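Local coordinates for probable adhesion protein (Pseudomonas aeruginosa PAO1, PDB 6R3Z), which binds divalent metal ions such as ferrous iron, and here nickel, as a periplasmic solute-binding protein that probably delivers its ion to a transport system, at residues I126-E129 with L130-D134; A138-Y141 with T142-A145; R146-A149 with K150-R153. All coordinates share one frame; numbering follows the deposited sequence. Where two conformers were deposited one is given.

Interaction 1. Residues I126-E129 with L130-D134; sequences IARE and LGKLD. With EDO (1,2-ethanediol), chain C.
Leu-130 lies beside Ile-126, one helical turn earlier, and the two side chains point the same way. The methyl CD1 of Leu-130 meets the branch methyl CG2 of Ile-126 at 3.6 Å. CG1 of Ile-126 stands beside the backbone nitrogen (chi1 -64°), which leaves CG2 anti to it and carries CG2 forward along the helix to the leucine. The backbone bond from Leu-130 N to Ile-126 O is short, 2.8 Å. Both side chains are buried against helix 14-24 and strand 58-61, which places this helix face on the sheet of the N-terminal lobe.

Gly-131 continues the i to i+4 pattern with its N bonded to Ala-127 O at 3.0 Å. Gly-131 and Ala-127 are both buried, and Ala-127 rests on Ala-145 of helix 138-160. The segments form the last turns of helix 116-133, one of the helices packed on the parallel sheet of the N-terminal lobe in this solute-binding protein family.

Lys-132 makes the one salt bridge here. Its chain is extended beyond CG, and NZ reaches OE2 of Glu-129 at 3.0 Å. The contact is on the syn side of the carboxylate, 15° out of its plane. Glu-129 is bent at chi2 (-51°), which turns the carboxylate toward the lysine. Its other oxygen, OE1, accepts from a water at 2.7 Å and from O2 of an ethanediol molecule, probably from the crystallisation liquor, at 2.9 Å. The same water accepts a weak hydrogen bond from Lys-132 NZ. The aliphatic CE of Lys-132 also runs alongside Arg-128 CG, at 4.0 Å.

Leu-133 donates its N to Glu-129 O, and its CG rests 3.5 Å from that oxygen. Asp-134, where helical geometry ends, bonds its N to Leu-130 O, and its OD2 accepts from Asn-137 ND2.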
ATOM      1  N   ILE A 126      -5.446  -3.732  14.119  1.00 19.96           N
ATOM      2  CA  ILE A 126      -5.165  -5.160  14.006  1.00 19.04           C
ATOM      3  C   ILE A 126      -4.767  -5.748  15.380  1.00 23.04           C
ATOM      4  O   ILE A 126      -5.337  -6.759  15.790  1.00 24.28           O
ATOM      5  CB  ILE A 126      -4.123  -5.448  12.882  1.00 21.39           C
ATOM      6  CG1 ILE A 126      -4.687  -5.040  11.486  1.00 19.97           C
ATOM      7  CG2 ILE A 126      -3.724  -6.931  12.870  1.00 21.84           C
ATOM      8  CD1 ILE A 126      -3.607  -4.759  10.405  1.00 23.31           C
ATOM      9  N   ALA A 127      -3.827  -5.100  16.096  1.00 21.06           N
ATOM     10  CA  ALA A 127      -3.350  -5.578  17.400  1.00 22.00           C
ATOM     11  C   ALA A 127      -4.488  -5.688  18.428  1.00 26.72           C
ATOM     12  O   ALA A 127      -4.543  -6.667  19.170  1.00 26.26           O
ATOM     13  CB  ALA A 127      -2.252  -4.664  17.937  1.00 22.60           C
ATOM     14  N   ARG A 128      -5.390  -4.686  18.458  1.00 23.73           N
ATOM     15  CA  ARG A 128      -6.522  -4.668  19.382  1.00 24.06           C
ATOM     16  C   ARG A 128      -7.453  -5.853  19.076  1.00 26.48           C
ATOM     17  O   ARG A 128      -7.864  -6.564  19.998  1.00 24.98           O
ATOM     18  CB  ARG A 128      -7.299  -3.346  19.243  1.00 23.74           C
ATOM     19  CG  ARG A 128      -8.561  -3.293  20.126  1.00 30.26           C
ATOM     20  CD  ARG A 128      -9.210  -1.933  20.109  1.00 38.11           C
ATOM     21  NE  ARG A 128      -8.365  -0.945  20.787  1.00 54.21           N
ATOM     22  CZ  ARG A 128      -8.777   0.258  21.177  1.00 67.43           C
ATOM     23  NH1 ARG A 128     -10.037   0.631  20.985  1.00 47.39           N
ATOM     24  NH2 ARG A 128      -7.935   1.089  21.779  1.00 54.81           N
ATOM     25  N   GLU A 129      -7.769  -6.054  17.790  1.00 23.45           N
ATOM     26  CA  GLU A 129      -8.679  -7.117  17.357  1.00 22.82           C
ATOM     27  C   GLU A 129      -8.088  -8.519  17.551  1.00 26.82           C
ATOM     28  O   GLU A 129      -8.804  -9.419  17.995  1.00 26.28           O
ATOM     29  CB  GLU A 129      -9.169  -6.883  15.921  1.00 23.34           C
ATOM     30  CG  GLU A 129     -10.102  -5.685  15.790  1.00 28.46           C
ATOM     31  CD  GLU A 129     -11.259  -5.693  16.781  1.00 48.09           C
ATOM     32  OE1 GLU A 129     -12.034  -6.676  16.792  1.00 34.81           O
ATOM     33  OE2 GLU A 129     -11.367  -4.732  17.574  1.00 38.77           O
ATOM     34  N   LEU A 130      -6.781  -8.695  17.259  1.00 23.29           N
ATOM     35  CA  LEU A 130      -6.116  -9.975  17.475  1.00 23.46           C
ATOM     36  C   LEU A 130      -6.103 -10.294  18.980  1.00 27.95           C
ATOM     37  O   LEU A 130      -6.321 -11.441  19.362  1.00 27.91           O
ATOM     38  CB  LEU A 130      -4.691  -9.988  16.915  1.00 22.67           C
ATOM     39  CG  LEU A 130      -4.582 -10.044  15.401  1.00 25.00           C
ATOM     40  CD1 LEU A 130      -3.136  -9.849  14.963  1.00 24.63           C
ATOM     41  CD2 LEU A 130      -5.143 -11.386  14.843  1.00 25.91           C
ATOM     42  N   GLY A 131      -5.886  -9.265  19.803  1.00 25.18           N
ATOM     43  CA  GLY A 131      -5.901  -9.392  21.257  1.00 25.26           C
ATOM     44  C   GLY A 131      -7.224  -9.896  21.802  1.00 30.49           C
ATOM     45  O   GLY A 131      -7.243 -10.670  22.770  1.00 31.69           O
ATOM     46  N   LYS A 132      -8.346  -9.459  21.193  1.00 26.34           N
ATOM     47  CA  LYS A 132      -9.688  -9.900  21.595  1.00 27.48           C
ATOM     48  C   LYS A 132      -9.913 -11.387  21.248  1.00 32.48           C
ATOM     49  O   LYS A 132     -10.563 -12.111  22.005  1.00 31.18           O
ATOM     50  CB  LYS A 132     -10.774  -9.031  20.964  1.00 29.25           C
ATOM     51  CG  LYS A 132     -10.831  -7.608  21.498  1.00 41.74           C
ATOM     52  CD  LYS A 132     -11.822  -6.798  20.684  1.00 48.38           C
ATOM     53  CE  LYS A 132     -11.889  -5.354  21.108  1.00 52.99           C
ATOM     54  NZ  LYS A 132     -12.755  -4.566  20.190  1.00 53.97           N
ATOM     55  N   LEU A 133      -9.327 -11.842  20.129  1.00 30.63           N
ATOM     56  CA  LEU A 133      -9.412 -13.232  19.683  1.00 31.30           C
ATOM     57  C   LEU A 133      -8.484 -14.140  20.475  1.00 34.72           C
ATOM     58  O   LEU A 133      -8.768 -15.328  20.605  1.00 36.69           O
ATOM     59  CB  LEU A 133      -9.087 -13.338  18.178  1.00 30.92           C
ATOM     60  CG  LEU A 133     -10.048 -12.605  17.218  1.00 36.35           C
ATOM     61  CD1 LEU A 133      -9.461 -12.540  15.833  1.00 35.93           C
ATOM     62  CD2 LEU A 133     -11.416 -13.308  17.136  1.00 40.40           C
ATOM     63  N   ASP A 134      -7.365 -13.591  20.992  1.00 30.04           N
ATOM     64  CA  ASP A 134      -6.349 -14.371  21.702  1.00 29.12           C
ATOM     65  C   ASP A 134      -5.901 -13.597  22.957  1.00 33.56           C
ATOM     66  O   ASP A 134      -4.808 -13.013  22.961  1.00 32.39           O
ATOM     67  CB  ASP A 134      -5.183 -14.636  20.725  1.00 29.51           C
ATOM     68  CG  ASP A 134      -4.048 -15.520  21.217  1.00 34.46           C
ATOM     69  OD1 ASP A 134      -4.257 -16.281  22.192  1.00 35.80           O
ATOM     70  OD2 ASP A 134      -2.954 -15.443  20.637  1.00 35.73           O
TER
HETATM   71  C1  EDO C 402     -13.445 -10.154  14.129  1.00 50.93           C
HETATM   72  O1  EDO C 402     -12.477 -10.580  15.076  1.00 50.89           O
HETATM   73  C2  EDO C 402     -13.798  -8.657  14.345  1.00 51.12           C
HETATM   74  O2  EDO C 402     -12.629  -7.843  14.249  1.00 49.41           O
HETATM   75  O   HOH W   1     -14.503  -6.430  17.930  1.00 59.70           O

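Interaction 2. Residues A138-Y141 with T142-A145; sequences AKAY and TRNA
Arg-143 folds its guanidinium back over Ala-140. The CA of Ala-140 sits over one face of the flat group, 3.6 Å above its plane and offset toward the rim. NH2 is the nitrogen that comes down on the alanine methyl, 3.7 Å from Ala-140 CB. Arg-143 leaves the helix with CG anti to the backbone nitrogen (chi1 -171°). A bend at chi3 (59°) then turns the guanidinium back along the helix to the alanine. Lys-139 crosses the arginine, and its CD is 4.2 Å from Arg-143 NH1. The two like charges come within 4.3 Å at Lys-139 NZ and Arg-143 NH1. Both residues are exposed, so solvent probably screens them.

Asn-144 lies against Ala-140 O, with its CG 3.2 Å from that oxygen. Its ND2 does not bond there and instead donates to Ile-23 O, at the end of helix 14-24. Asn-144 thus ties this helix to its neighbour. On Thr-142, OG1 is 3.1 Å from Ala-138 O.

Four i to i+4 backbone bonds set the helix from which these side chains extend. Arg-143 N donates to Lys-139 O at 2.9 Å, and Asn-144 N to Ala-140 O at 2.9 Å. Thr-142 N and Ala-145 N pair likewise with Ala-138 O and Tyr-141 O. Farther out, the buried Tyr-141 packs on Ile-23, Val-24 and Leu-130, and its OH makes a weak hydrogen bond to Asp-134 OD2. Ala-145 meets Val-123 and Asn-124 of helix 116-133.

The arrangement is the opening of an amphipathic alpha helix. Its charged side faces out, while Tyr-141 and Ala-145 pack on the N-terminal lobe of the metal-binding protein.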
ATOM      1  N   ALA A 138      -2.846 -10.707  24.238  1.00 26.47           N
ATOM      2  CA  ALA A 138      -3.288  -9.321  24.039  1.00 26.81           C
ATOM      3  C   ALA A 138      -2.245  -8.259  24.455  1.00 30.42           C
ATOM      4  O   ALA A 138      -2.004  -7.329  23.686  1.00 29.68           O
ATOM      5  CB  ALA A 138      -4.613  -9.072  24.749  1.00 28.43           C
ATOM      6  N   LYS A 139      -1.608  -8.408  25.637  1.00 27.70           N
ATOM      7  CA  LYS A 139      -0.610  -7.423  26.084  1.00 28.18           C
ATOM      8  C   LYS A 139       0.627  -7.401  25.157  1.00 30.54           C
ATOM      9  O   LYS A 139       1.109  -6.323  24.821  1.00 30.01           O
ATOM     10  CB  LYS A 139      -0.209  -7.623  27.549  1.00 31.57           C
ATOM     11  CG  LYS A 139       0.054  -6.289  28.247  1.00 47.09           C
ATOM     12  CD  LYS A 139       1.197  -6.368  29.246  1.00 59.18           C
ATOM     13  CE  LYS A 139       1.855  -5.020  29.428  1.00 74.97           C
ATOM     14  NZ  LYS A 139       3.027  -5.095  30.344  1.00 89.01           N
ATOM     15  N   ALA A 140       1.099  -8.575  24.733  1.00 27.04           N
ATOM     16  CA  ALA A 140       2.249  -8.708  23.819  1.00 26.66           C
ATOM     17  C   ALA A 140       1.943  -8.050  22.454  1.00 27.46           C
ATOM     18  O   ALA A 140       2.774  -7.281  21.940  1.00 25.05           O
ATOM     19  CB  ALA A 140       2.608 -10.170  23.631  1.00 27.71           C
ATOM     20  N   TYR A 141       0.737  -8.305  21.896  1.00 24.08           N
ATOM     21  CA  TYR A 141       0.331  -7.703  20.621  1.00 22.44           C
ATOM     22  C   TYR A 141       0.321  -6.167  20.711  1.00 24.52           C
ATOM     23  O   TYR A 141       0.807  -5.493  19.806  1.00 22.76           O
ATOM     24  CB  TYR A 141      -1.033  -8.239  20.123  1.00 23.17           C
ATOM     25  CG  TYR A 141      -1.104  -9.741  19.879  1.00 23.93           C
ATOM     26  CD1 TYR A 141       0.052 -10.493  19.647  1.00 25.01           C
ATOM     27  CD2 TYR A 141      -2.330 -10.401  19.844  1.00 24.76           C
ATOM     28  CE1 TYR A 141      -0.019 -11.866  19.374  1.00 25.36           C
ATOM     29  CE2 TYR A 141      -2.412 -11.774  19.599  1.00 26.18           C
ATOM     30  CZ  TYR A 141      -1.258 -12.499  19.351  1.00 31.32           C
ATOM     31  OH  TYR A 141      -1.355 -13.855  19.170  1.00 30.11           O
ATOM     32  N   THR A 142      -0.194  -5.629  21.819  1.00 22.26           N
ATOM     33  CA  THR A 142      -0.249  -4.187  22.066  1.00 22.61           C
ATOM     34  C   THR A 142       1.162  -3.617  22.160  1.00 26.30           C
ATOM     35  O   THR A 142       1.456  -2.607  21.506  1.00 24.84           O
ATOM     36  CB  THR A 142      -1.130  -3.890  23.302  1.00 28.74           C
ATOM     37  OG1 THR A 142      -2.463  -4.317  22.988  1.00 30.02           O
ATOM     38  CG2 THR A 142      -1.148  -2.401  23.677  1.00 29.55           C
ATOM     39  N   ARG A 143       2.032  -4.272  22.955  1.00 24.46           N
ATOM     40  CA  ARG A 143       3.426  -3.850  23.141  1.00 24.73           C
ATOM     41  C   ARG A 143       4.172  -3.816  21.786  1.00 25.66           C
ATOM     42  O   ARG A 143       4.825  -2.818  21.457  1.00 24.12           O
ATOM     43  CB  ARG A 143       4.119  -4.789  24.125  1.00 27.00           C
ATOM     44  CG  ARG A 143       5.499  -4.343  24.569  1.00 37.56           C
ATOM     45  CD  ARG A 143       6.000  -5.218  25.719  1.00 41.65           C
ATOM     46  NE  ARG A 143       6.069  -6.637  25.354  1.00 42.74           N
ATOM     47  CZ  ARG A 143       5.390  -7.612  25.959  1.00 57.12           C
ATOM     48  NH1 ARG A 143       4.595  -7.339  26.989  1.00 42.34           N
ATOM     49  NH2 ARG A 143       5.510  -8.865  25.546  1.00 50.41           N
ATOM     50  N   ASN A 144       4.021  -4.894  20.991  1.00 21.23           N
ATOM     51  CA  ASN A 144       4.668  -5.028  19.683  1.00 21.07           C
ATOM     52  C   ASN A 144       4.147  -3.978  18.700  1.00 24.88           C
ATOM     53  O   ASN A 144       4.947  -3.385  17.968  1.00 23.63           O
ATOM     54  CB  ASN A 144       4.470  -6.436  19.133  1.00 21.77           C
ATOM     55  CG  ASN A 144       5.209  -7.520  19.902  1.00 32.61           C
ATOM     56  OD1 ASN A 144       6.144  -7.268  20.689  1.00 27.33           O
ATOM     57  ND2 ASN A 144       4.801  -8.761  19.697  1.00 23.44           N
ATOM     58  N   ALA A 145       2.818  -3.718  18.707  1.00 22.75           N
ATOM     59  CA  ALA A 145       2.246  -2.711  17.826  1.00 22.57           C
ATOM     60  C   ALA A 145       2.840  -1.324  18.169  1.00 25.22           C
ATOM     61  O   ALA A 145       3.228  -0.589  17.255  1.00 22.80           O
ATOM     62  CB  ALA A 145       0.727  -2.697  17.937  1.00 23.37           C
TER

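Interaction 3. Residues R146-A149 with K150-R153; sequences RAYA and KRLR
Tyr-148 meets two side chains of the next turn, one at its ring edge and one over a face. With chi1 at -171° the ring swings away from the backbone N to the side of the carbonyl carbon, and it reaches forward toward Arg-151 and Leu-152. Arg-151 approaches the edge, with NH2 3.5 Å from Tyr-148 CD1. The ring edge, at CD1, meets a face of the guanidinium, the planes being 62° apart. Arg-151 is bent at both chi2 and chi3 (-47° at the latter), which swings its guanidinium to the ring. There NH2 forms a salt bridge to Glu-262 OE2 and a hydrogen bond to Asn-22 OD1. These partners probably fix the group beside the tyrosine.

Leu-152 sends CD1 over one face of the ring, 3.9 Å from Tyr-148 CE2. Its N donates to Tyr-148 O at 3.0 Å.

Arg-153 has two conformers. In one, its guanidinium curls back over the preceding turn, and the oxygen of Ala-149 lies over the centre of the group, 3.8 Å above the plane. The Arg-153 backbone N donates to this same oxygen at 3.0 Å. A water bridge from Arg-153 NH1 to Arg-146 O belongs to that conformer and is therefore doubtful.

The inner face of this part of helix 138-160 lies on helix 116-133, where Ala-149 touches Ile-120 and Leu-152 touches Ile-116. Tyr-148 reaches on to Ser-18, Tyr-19 and Asn-22 of helix 14-24, and to Tyr-261 of helix 260-277.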
ATOM      1  N   ARG A 146       2.987  -1.012  19.470  1.00 22.72           N
ATOM      2  CA  ARG A 146       3.560   0.275  19.871  1.00 23.70           C
ATOM      3  C   ARG A 146       5.034   0.411  19.437  1.00 27.09           C
ATOM      4  O   ARG A 146       5.404   1.474  18.937  1.00 27.38           O
ATOM      5  CB  ARG A 146       3.359   0.559  21.375  1.00 26.07           C
ATOM      6  CG  ARG A 146       1.886   0.630  21.814  1.00 27.99           C
ATOM      7  CD  ARG A 146       1.035   1.655  21.059  1.00 41.37           C
ATOM      8  NE  ARG A 146      -0.361   1.684  21.523  1.00 49.45           N
ATOM      9  CZ  ARG A 146      -1.321   0.858  21.108  1.00 61.44           C
ATOM     10  NH1 ARG A 146      -2.555   0.973  21.583  1.00 44.04           N
ATOM     11  NH2 ARG A 146      -1.051  -0.097  20.220  1.00 44.53           N
ATOM     12  N   ALA A 147       5.847  -0.667  19.564  1.00 23.93           N
ATOM     13  CA  ALA A 147       7.257  -0.661  19.126  1.00 24.40           C
ATOM     14  C   ALA A 147       7.333  -0.497  17.594  1.00 25.48           C
ATOM     15  O   ALA A 147       8.155   0.280  17.090  1.00 24.40           O
ATOM     16  CB  ALA A 147       7.953  -1.950  19.541  1.00 25.86           C
ATOM     17  N   TYR A 148       6.424  -1.153  16.872  1.00 22.05           N
ATOM     18  CA  TYR A 148       6.418  -1.091  15.416  1.00 20.80           C
ATOM     19  C   TYR A 148       6.072   0.324  14.937  1.00 24.61           C
ATOM     20  O   TYR A 148       6.779   0.852  14.078  1.00 23.77           O
ATOM     21  CB  TYR A 148       5.477  -2.139  14.808  1.00 21.66           C
ATOM     22  CG  TYR A 148       5.583  -2.258  13.301  1.00 22.42           C
ATOM     23  CD1 TYR A 148       6.815  -2.476  12.679  1.00 23.67           C
ATOM     24  CD2 TYR A 148       4.443  -2.241  12.499  1.00 22.84           C
ATOM     25  CE1 TYR A 148       6.906  -2.661  11.295  1.00 23.51           C
ATOM     26  CE2 TYR A 148       4.527  -2.375  11.115  1.00 22.97           C
ATOM     27  CZ  TYR A 148       5.756  -2.609  10.519  1.00 24.51           C
ATOM     28  OH  TYR A 148       5.822  -2.748   9.154  1.00 23.86           O
ATOM     29  N   ALA A 149       5.040   0.944  15.551  1.00 23.27           N
ATOM     30  CA  ALA A 149       4.608   2.324  15.277  1.00 24.46           C
ATOM     31  C   ALA A 149       5.762   3.311  15.549  1.00 27.01           C
ATOM     32  O   ALA A 149       5.933   4.263  14.787  1.00 26.36           O
ATOM     33  CB  ALA A 149       3.398   2.675  16.134  1.00 26.36           C
ATOM     34  N   LYS A 150       6.594   3.041  16.583  1.00 22.41           N
ATOM     35  CA  LYS A 150       7.740   3.900  16.902  1.00 22.57           C
ATOM     36  C   LYS A 150       8.759   3.849  15.727  1.00 25.33           C
ATOM     37  O   LYS A 150       9.277   4.895  15.312  1.00 24.32           O
ATOM     38  CB  LYS A 150       8.386   3.460  18.232  1.00 24.88           C
ATOM     39  CG  LYS A 150       9.399   4.455  18.767  1.00 31.49           C
ATOM     40  CD  LYS A 150       9.990   4.018  20.102  1.00 40.67           C
ATOM     41  CE  LYS A 150      11.114   4.946  20.502  1.00 51.90           C
ATOM     42  NZ  LYS A 150      11.898   4.408  21.640  1.00 61.96           N
ATOM     43  N   ARG A 151       9.010   2.638  15.185  1.00 22.54           N
ATOM     44  CA  ARG A 151       9.927   2.440  14.050  1.00 22.79           C
ATOM     45  C   ARG A 151       9.401   3.168  12.811  1.00 25.67           C
ATOM     46  O   ARG A 151      10.184   3.803  12.110  1.00 26.11           O
ATOM     47  CB  ARG A 151      10.183   0.944  13.755  1.00 23.92           C
ATOM     48  CG  ARG A 151      11.079   0.271  14.812  1.00 28.02           C
ATOM     49  CD  ARG A 151      12.003  -0.809  14.234  1.00 28.90           C
ATOM     50  NE  ARG A 151      11.349  -1.764  13.327  1.00 28.85           N
ATOM     51  CZ  ARG A 151      10.609  -2.805  13.706  1.00 35.51           C
ATOM     52  NH1 ARG A 151      10.367  -3.024  14.996  1.00 31.13           N
ATOM     53  NH2 ARG A 151      10.097  -3.634  12.796  1.00 26.87           N
ATOM     54  N   LEU A 152       8.089   3.112  12.569  1.00 22.33           N
ATOM     55  CA  LEU A 152       7.494   3.775  11.394  1.00 22.31           C
ATOM     56  C   LEU A 152       7.639   5.309  11.484  1.00 26.22           C
ATOM     57  O   LEU A 152       7.967   5.950  10.479  1.00 24.52           O
ATOM     58  CB  LEU A 152       6.034   3.341  11.133  1.00 22.80           C
ATOM     59  CG  LEU A 152       5.797   1.826  10.873  1.00 24.86           C
ATOM     60  CD1 LEU A 152       4.307   1.517  10.691  1.00 24.84           C
ATOM     61  CD2 LEU A 152       6.650   1.297   9.695  1.00 25.83           C
ATOM     62  N   ARG A 153       7.417   5.887  12.683  0.50 23.87           N
ATOM     63  CA  ARG A 153       7.581   7.330  12.901  0.50 23.95           C
ATOM     64  C   ARG A 153       9.049   7.735  12.664  0.50 27.96           C
ATOM     65  O   ARG A 153       9.311   8.761  12.031  0.50 27.29           O
ATOM     66  CB  ARG A 153       7.133   7.726  14.313  0.50 24.07           C
ATOM     67  CG  ARG A 153       5.618   7.740  14.493  0.50 28.57           C
ATOM     68  CD  ARG A 153       5.199   8.415  15.794  0.50 30.44           C
ATOM     69  NE  ARG A 153       5.653   7.673  16.974  0.50 33.68           N
ATOM     70  CZ  ARG A 153       4.958   6.720  17.586  0.50 41.48           C
ATOM     71  NH1 ARG A 153       5.463   6.098  18.641  0.50 35.90           N
ATOM     72  NH2 ARG A 153       3.749   6.387  17.153  0.50 31.86           N
TER
HETATM   73  O   HOH W   2       4.082   3.801  19.597  1.00 38.56           O

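How the interactions relate
The three interactions come in series along two consecutive helices. Interaction 1 closes helix 116-133, while interactions 2 and 3 follow each other without a gap on helix 138-160. The centres of 1 and 2 are about 9 Å apart, and those of 2 and 3 about 12 Å. Interactions 1 and 2 touch where the two helices pack together. Interactions 1 and 3 are about 18 Å apart between centres and do not touch. All lie away from the nickel site. Interactions 2 and 3 run along helix 138-160 from the neighbourhood of interaction 1 to where Tyr-148 and Leu-152 meet helix 260-277.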